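ESSB (Geobacillus thermodenitrificans, PDB 4ANO) is an integral membrane component of the type VII secretion system, here as its cytoplasmic fragment, and probably takes part in protein export. Local coordinates at residues 34-37 against 38-41; 189-192 against 193-197; 199-202 against 203-207. All coordinates share one frame; numbering follows the deposited sequence.

Contact 1 of 3, residues 34-37 against 38-41; sequences LKMQ and DPLE
The carboxylate of E41 reaches back to the backbone N-H groups of Q37 and D38, and this is the tight part of the contact. Its OE1 takes the N-H of Q37 at 3.0 Å from Q37 N, on the syn side and 28° out of the carboxylate plane; OE2 accepts from D38 N at 2.8 Å, met from well above that plane. A second bond from Q37 N to E41 OE2 is weak. OE1 is also gripped by S133, so the carboxylate is fixed from several directions. D38 OD1 accepts from L40 N at 3.0 Å, an Asx turn, while E41 N bonds to D38 O at the start of a 3-10 turn. With an alanine here in place of E41 both oxygens go, which is likely to leave the N-H groups of Q37 and D38, and S133, without this partner and the turn freer to shift. On the apolar side, M36 has CG anti to its backbone N (chi1 178°), which sends the selenium of this selenomethionine to 3.8 Å from P39 CA, next to V58 and V63 of the neighbouring strands. The outer side is looser: the extended chain of Q37 leads its amide away from residues 38-41 on the exposed surface.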
loop_
_atom_site.group_PDB
_atom_site.type_symbol
_atom_site.label_atom_id
_atom_site.label_comp_id
_atom_site.label_asym_id
_atom_site.label_seq_id
_atom_site.Cartn_x
_atom_site.Cartn_y
_atom_site.Cartn_z
ATOM N N LEU A 34 -22.787 -1.604 2.028
ATOM C CA LEU A 34 -22.224 -1.249 0.719
ATOM C C LEU A 34 -23.077 -0.361 -0.210
ATOM O O LEU A 34 -24.305 -0.464 -0.227
ATOM C CB LEU A 34 -21.809 -2.536 -0.016
ATOM C CG LEU A 34 -20.971 -3.585 0.718
ATOM C CD1 LEU A 34 -20.719 -4.901 -0.031
ATOM C CD2 LEU A 34 -19.578 -2.942 1.133
ATOM N N LYS A 35 -22.427 0.432 -1.056
ATOM C CA LYS A 35 -23.072 1.194 -2.134
ATOM C C LYS A 35 -23.344 0.304 -3.356
ATOM O O LYS A 35 -24.042 0.744 -4.274
ATOM C CB LYS A 35 -22.188 2.356 -2.550
ATOM C CG LYS A 35 -21.949 3.313 -1.473
ATOM C CD LYS A 35 -21.094 4.519 -1.956
ATOM C CE LYS A 35 -21.078 5.639 -0.899
ATOM N NZ LYS A 35 -19.769 6.338 -0.966
HETATM N N MSE A 36 -22.774 -0.909 -3.320
HETATM C CA MSE A 36 -22.916 -1.900 -4.389
HETATM C C MSE A 36 -24.422 -2.094 -4.722
HETATM O O MSE A 36 -25.277 -2.102 -3.831
HETATM C CB MSE A 36 -22.350 -3.268 -3.962
HETATM C CG MSE A 36 -22.511 -4.328 -5.007
HETATM SE SE MSE A 36 -21.950 -6.058 -4.384
HETATM C CE MSE A 36 -23.486 -6.524 -3.297
ATOM N N GLN A 37 -24.721 -2.142 -5.995
ATOM C CA GLN A 37 -26.137 -2.478 -6.352
ATOM C C GLN A 37 -26.105 -3.876 -6.962
ATOM O O GLN A 37 -26.651 -4.868 -6.384
ATOM C CB GLN A 37 -26.677 -1.357 -7.253
ATOM C CG GLN A 37 -26.803 -0.075 -6.468
ATOM C CD GLN A 37 -27.435 1.088 -7.225
ATOM O OE1 GLN A 37 -27.633 1.038 -8.463
ATOM N NE2 GLN A 37 -27.788 2.081 -6.505
ATOM N N ASP A 38 -25.562 -3.991 -8.138
ATOM C CA ASP A 38 -25.560 -5.260 -8.779
ATOM C C ASP A 38 -24.229 -5.980 -8.421
ATOM O O ASP A 38 -23.138 -5.402 -8.629
ATOM C CB ASP A 38 -25.737 -5.019 -10.270
ATOM C CG ASP A 38 -25.873 -6.275 -11.036
ATOM O OD1 ASP A 38 -25.419 -7.338 -10.584
ATOM O OD2 ASP A 38 -26.525 -6.239 -12.107
ATOM N N PRO A 39 -24.270 -7.185 -7.825
ATOM C CA PRO A 39 -23.050 -7.935 -7.535
ATOM C C PRO A 39 -22.053 -8.034 -8.725
ATOM O O PRO A 39 -20.850 -8.181 -8.541
ATOM C CB PRO A 39 -23.565 -9.337 -7.189
ATOM C CG PRO A 39 -24.930 -9.035 -6.662
ATOM C CD PRO A 39 -25.485 -7.991 -7.538
ATOM N N LEU A 40 -22.586 -8.018 -9.959
ATOM C CA LEU A 40 -21.749 -7.974 -11.155
ATOM C C LEU A 40 -20.679 -6.849 -11.203
ATOM O O LEU A 40 -19.653 -6.992 -11.867
ATOM C CB LEU A 40 -22.681 -7.857 -12.370
ATOM C CG LEU A 40 -22.001 -7.836 -13.738
ATOM C CD1 LEU A 40 -21.120 -9.097 -13.958
ATOM C CD2 LEU A 40 -23.162 -8.008 -14.747
ATOM N N GLU A 41 -20.940 -5.743 -10.481
ATOM C CA GLU A 41 -19.963 -4.629 -10.321
ATOM C C GLU A 41 -18.646 -5.092 -9.773
ATOM O O GLU A 41 -17.644 -4.426 -10.032
ATOM C CB GLU A 41 -20.494 -3.559 -9.357
ATOM C CG GLU A 41 -21.815 -2.903 -9.823
ATOM C CD GLU A 41 -22.657 -2.236 -8.729
ATOM O OE1 GLU A 41 -22.215 -2.002 -7.588
ATOM O OE2 GLU A 41 -23.828 -1.938 -9.051
#

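Contact 2 of 3, residues 189-192 against 193-197; sequences AVLA and VLEKW
V193 sits one turn on from A189, and its CG2 lies 3.4 Å from A189 O, so the methyl packs against the same carbonyl that takes the V193 N-H. The V193 N to A189 O bond, at 3.2 Å, comes from above the carbonyl plane, and V193 N has a weak second acceptor in V190 O. L194 N meets that V190 carbonyl far more squarely: the bond is 3.1 Å long with an N-H...O angle of 178°, almost in line with the C=O. Alongside it, V190 CG1 and L194 CD1 touch at 4.2 Å, an i to i+4 apolar pair. CG of L194 stands anti to its carbonyl carbon (chi1 -68°), which lays the leucine back over V190 O. E195 N bonds to L191 O, and K196 N to A192 O at 3.1 Å, carrying the regular alpha-helical ladder through the stretch; CB of E195 rests 3.6 Å from L191 O. Beyond this shell the helix is packed on three others. V190 and L194 are buried against helix 141-155, through L145, K149 and V152, and L194 with L191 also meets I92 of helix 84-98. V193 lies on E180 and L181 of helix 176-183, and the W197 side chain, turned away from residues 189-192, touches I177 of that helix and I88 of helix 84-98.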
loop_
_atom_site.group_PDB
_atom_site.type_symbol
_atom_site.label_atom_id
_atom_site.label_comp_id
_atom_site.label_asym_id
_atom_site.label_seq_id
_atom_site.Cartn_x
_atom_site.Cartn_y
_atom_site.Cartn_z
ATOM N N ALA A 189 5.547 15.229 -6.280
ATOM C CA ALA A 189 6.623 15.848 -5.450
ATOM C C ALA A 189 7.129 14.834 -4.463
ATOM O O ALA A 189 8.272 14.954 -4.030
ATOM C CB ALA A 189 6.159 17.064 -4.700
ATOM N N VAL A 190 6.310 13.849 -4.114
ATOM C CA VAL A 190 6.798 12.753 -3.266
ATOM C C VAL A 190 7.826 12.016 -4.087
ATOM O O VAL A 190 8.918 11.790 -3.597
ATOM C CB VAL A 190 5.686 11.833 -2.804
ATOM C CG1 VAL A 190 6.255 10.566 -2.136
ATOM C CG2 VAL A 190 4.841 12.589 -1.826
ATOM N N LEU A 191 7.499 11.758 -5.360
ATOM C CA LEU A 191 8.424 11.054 -6.252
ATOM C C LEU A 191 9.745 11.835 -6.447
ATOM O O LEU A 191 10.828 11.242 -6.350
ATOM C CB LEU A 191 7.740 10.697 -7.565
ATOM C CG LEU A 191 8.603 9.899 -8.538
ATOM C CD1 LEU A 191 8.760 8.514 -7.969
ATOM C CD2 LEU A 191 7.959 9.817 -9.907
ATOM N N ALA A 192 9.689 13.160 -6.630
ATOM C CA ALA A 192 10.948 13.968 -6.703
ATOM C C ALA A 192 11.858 13.872 -5.481
ATOM O O ALA A 192 13.113 13.817 -5.641
ATOM C CB ALA A 192 10.618 15.414 -6.963
ATOM N N VAL A 193 11.250 13.842 -4.281
ATOM C CA VAL A 193 11.983 13.805 -3.000
ATOM C C VAL A 193 12.688 12.440 -2.927
ATOM O O VAL A 193 13.922 12.356 -2.718
ATOM C CB VAL A 193 11.059 13.998 -1.737
ATOM C CG1 VAL A 193 11.773 13.550 -0.471
ATOM C CG2 VAL A 193 10.525 15.530 -1.616
ATOM N N LEU A 194 11.929 11.378 -3.180
ATOM C CA LEU A 194 12.516 10.043 -3.264
ATOM C C LEU A 194 13.651 9.950 -4.282
ATOM O O LEU A 194 14.644 9.236 -4.014
ATOM C CB LEU A 194 11.492 8.956 -3.549
ATOM C CG LEU A 194 10.491 8.683 -2.441
ATOM C CD1 LEU A 194 9.379 7.815 -2.957
ATOM C CD2 LEU A 194 11.225 7.936 -1.281
ATOM N N GLU A 195 13.522 10.634 -5.423
ATOM C CA GLU A 195 14.532 10.470 -6.449
ATOM C C GLU A 195 15.842 11.073 -6.012
ATOM O O GLU A 195 16.906 10.498 -6.240
ATOM C CB GLU A 195 14.114 11.062 -7.768
ATOM C CG GLU A 195 14.732 10.239 -8.905
ATOM C CD GLU A 195 13.918 9.001 -9.186
ATOM O OE1 GLU A 195 12.701 9.160 -9.404
ATOM O OE2 GLU A 195 14.479 7.891 -9.204
ATOM N N LYS A 196 15.792 12.240 -5.371
ATOM C CA LYS A 196 17.033 12.828 -4.853
ATOM C C LYS A 196 17.620 11.942 -3.746
ATOM O O LYS A 196 18.868 11.806 -3.620
ATOM C CB LYS A 196 16.821 14.273 -4.366
ATOM C CG LYS A 196 18.120 15.037 -4.132
ATOM C CD LYS A 196 17.885 16.366 -3.401
ATOM C CE LYS A 196 18.220 16.292 -1.905
ATOM N NZ LYS A 196 17.232 15.433 -1.174
ATOM N N TRP A 197 16.738 11.331 -2.957
ATOM C CA TRP A 197 17.184 10.397 -1.896
ATOM C C TRP A 197 17.849 9.133 -2.434
ATOM O O TRP A 197 18.879 8.722 -1.899
ATOM C CB TRP A 197 16.025 10.011 -1.010
ATOM C CG TRP A 197 16.445 9.301 0.282
ATOM C CD1 TRP A 197 17.709 9.134 0.814
ATOM C CD2 TRP A 197 15.546 8.780 1.230
ATOM N NE1 TRP A 197 17.632 8.464 2.013
ATOM C CE2 TRP A 197 16.305 8.234 2.284
ATOM C CE3 TRP A 197 14.157 8.665 1.269
ATOM C CZ2 TRP A 197 15.715 7.621 3.373
ATOM C CZ3 TRP A 197 13.581 8.055 2.333
ATOM C CH2 TRP A 197 14.335 7.550 3.378
#

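Contact 3 of 3, residues 199-202 against 203-207; sequences DEEE and AKERA
Near the C-terminal end of helix 187-207, an i to i+4 salt bridge joins E202 to R206. The arginine comes side-on: its NE is 2.9 Å from E202 OE2, and its NH2 lies 3.2 Å from the same oxygen, so both nitrogens close on one atom. They arrive from the same face of the carboxylate, NE on the anti side and NH2 from well above the plane, whereas OE2 stays within the plane of the guanidinium. The two flat groups are therefore strongly turned against each other, by 68°. Both side chains run out from the helix side by side; for E202 this follows from CG standing anti to the backbone N (chi1 174°), which swings the chain toward the next turn, and CG of R206 lies over E202 O at 3.2 Å. The other oxygen, E202 OE1, pairs with R89 of helix 84-98, so this glutamate joins its own helix to a neighbour. Under the side chains runs the usual alpha-helical ladder, with R206 N bonded to E202 O at 3.1 Å. On another face, E201 and E205 bring their acids near each other, OE2 of E201 and OE1 of E205 being 4.3 Å apart; a water donates to both, lying 2.7 Å from E201 OE2, which probably eases their repulsion. E205 OE1 also has K208 as a salt-bridge partner. K204 stretches across E201 at about a right angle, its CD 3.9 Å from E201 OE1, while the ammonium stays beyond salt-bridge range. The E201 side chain also touches L84, L85 and I88 of helix 84-98.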
loop_
_atom_site.group_PDB
_atom_site.type_symbol
_atom_site.label_atom_id
_atom_site.label_comp_id
_atom_site.label_asym_id
_atom_site.label_seq_id
_atom_site.Cartn_x
_atom_site.Cartn_y
_atom_site.Cartn_z
ATOM N N ASP A 199 19.372 8.643 -5.237
ATOM C CA ASP A 199 20.686 9.069 -5.792
ATOM C C ASP A 199 21.723 9.206 -4.675
ATOM O O ASP A 199 22.840 8.697 -4.777
ATOM C CB ASP A 199 20.617 10.418 -6.581
ATOM C CG ASP A 199 19.941 10.283 -7.962
ATOM O OD1 ASP A 199 19.740 9.137 -8.425
ATOM O OD2 ASP A 199 19.581 11.339 -8.579
ATOM N N GLU A 200 21.347 9.870 -3.580
ATOM C CA GLU A 200 22.239 10.070 -2.454
ATOM C C GLU A 200 22.666 8.748 -1.868
ATOM O O GLU A 200 23.879 8.483 -1.583
ATOM C CB GLU A 200 21.552 10.939 -1.395
ATOM C CG GLU A 200 21.463 12.394 -1.813
ATOM C CD GLU A 200 20.713 13.247 -0.812
ATOM O OE1 GLU A 200 20.132 12.700 0.169
ATOM O OE2 GLU A 200 20.713 14.484 -1.013
ATOM N N GLU A 201 21.667 7.881 -1.705
ATOM C CA GLU A 201 21.928 6.621 -1.072
ATOM C C GLU A 201 22.719 5.688 -1.986
ATOM O O GLU A 201 23.590 4.959 -1.524
ATOM C CB GLU A 201 20.602 5.921 -0.690
ATOM C CG GLU A 201 20.900 4.667 0.086
ATOM C CD GLU A 201 21.632 4.910 1.457
ATOM O OE1 GLU A 201 21.620 6.045 2.008
ATOM O OE2 GLU A 201 22.158 3.919 2.056
ATOM N N GLU A 202 22.473 5.745 -3.288
ATOM C CA GLU A 202 23.260 4.922 -4.242
ATOM C C GLU A 202 24.759 5.356 -4.244
ATOM O O GLU A 202 25.630 4.497 -4.263
ATOM C CB GLU A 202 22.714 5.059 -5.674
ATOM C CG GLU A 202 23.557 4.354 -6.716
ATOM C CD GLU A 202 22.949 4.254 -8.103
ATOM O OE1 GLU A 202 21.730 3.938 -8.217
ATOM O OE2 GLU A 202 23.697 4.418 -9.066
ATOM N N ALA A 203 25.019 6.652 -4.153
ATOM C CA ALA A 203 26.445 7.139 -4.131
ATOM C C ALA A 203 27.120 6.573 -2.882
ATOM O O ALA A 203 28.279 6.089 -2.943
ATOM C CB ALA A 203 26.459 8.667 -4.158
ATOM N N LYS A 204 26.407 6.516 -1.757
ATOM C CA LYS A 204 26.997 5.979 -0.496
ATOM C C LYS A 204 27.361 4.508 -0.569
ATOM O O LYS A 204 28.381 4.098 -0.094
ATOM C CB LYS A 204 26.096 6.248 0.724
ATOM C CG LYS A 204 26.054 7.735 1.161
ATOM C CD LYS A 204 25.032 7.955 2.299
ATOM C CE LYS A 204 24.963 9.418 2.744
ATOM N NZ LYS A 204 23.815 9.658 3.694
ATOM N N GLU A 205 26.475 3.694 -1.132
ATOM C CA GLU A 205 26.723 2.274 -1.237
ATOM C C GLU A 205 27.869 2.009 -2.188
ATOM O O GLU A 205 28.692 1.170 -1.909
ATOM C CB GLU A 205 25.452 1.575 -1.735
ATOM C CG GLU A 205 24.332 1.696 -0.669
ATOM C CD GLU A 205 24.526 0.767 0.461
ATOM O OE1 GLU A 205 25.274 1.097 1.416
ATOM O OE2 GLU A 205 23.876 -0.316 0.408
ATOM N N ARG A 206 27.966 2.794 -3.273
ATOM C CA ARG A 206 29.088 2.634 -4.217
ATOM C C ARG A 206 30.446 2.911 -3.562
ATOM O O ARG A 206 31.429 2.228 -3.884
ATOM C CB ARG A 206 28.939 3.465 -5.524
ATOM C CG ARG A 206 27.624 3.126 -6.313
ATOM C CD ARG A 206 27.519 3.958 -7.668
ATOM N NE ARG A 206 26.388 3.403 -8.430
ATOM C CZ ARG A 206 26.459 2.225 -9.042
ATOM N NH1 ARG A 206 27.641 1.556 -9.012
ATOM N NH2 ARG A 206 25.387 1.747 -9.681
ATOM N N ALA A 207 30.481 3.879 -2.637
ATOM C CA ALA A 207 31.753 4.252 -2.032
ATOM C C ALA A 207 32.327 3.055 -1.248
ATOM O O ALA A 207 33.525 3.027 -1.014
ATOM C CB ALA A 207 31.573 5.502 -1.120
HETATM O O HOH W 1 24.827 3.434 2.154
#

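In the fold
After helix 10-15 the chain enters a four-stranded antiparallel sheet; contact 1 closes a turn in the connection between strands 25-30 and 53-58. K35 ties that turn to D137 by a salt bridge, and R105 bonds to the carbonyl of E41, both partners lying much later in the sequence. Contacts 2 and 3 close no loop, being successive turns of helix 187-207, beyond the centre of the chain from contact 1; the centres of contacts 1 and 3 are about 50 Å apart. None of the three nests in or crosses another. Contact 2 lies where the helix packs on helices 84-98, 141-155 and 176-183. Contact 3, centred about 15 Å away, carries the helix outward along helix 84-98.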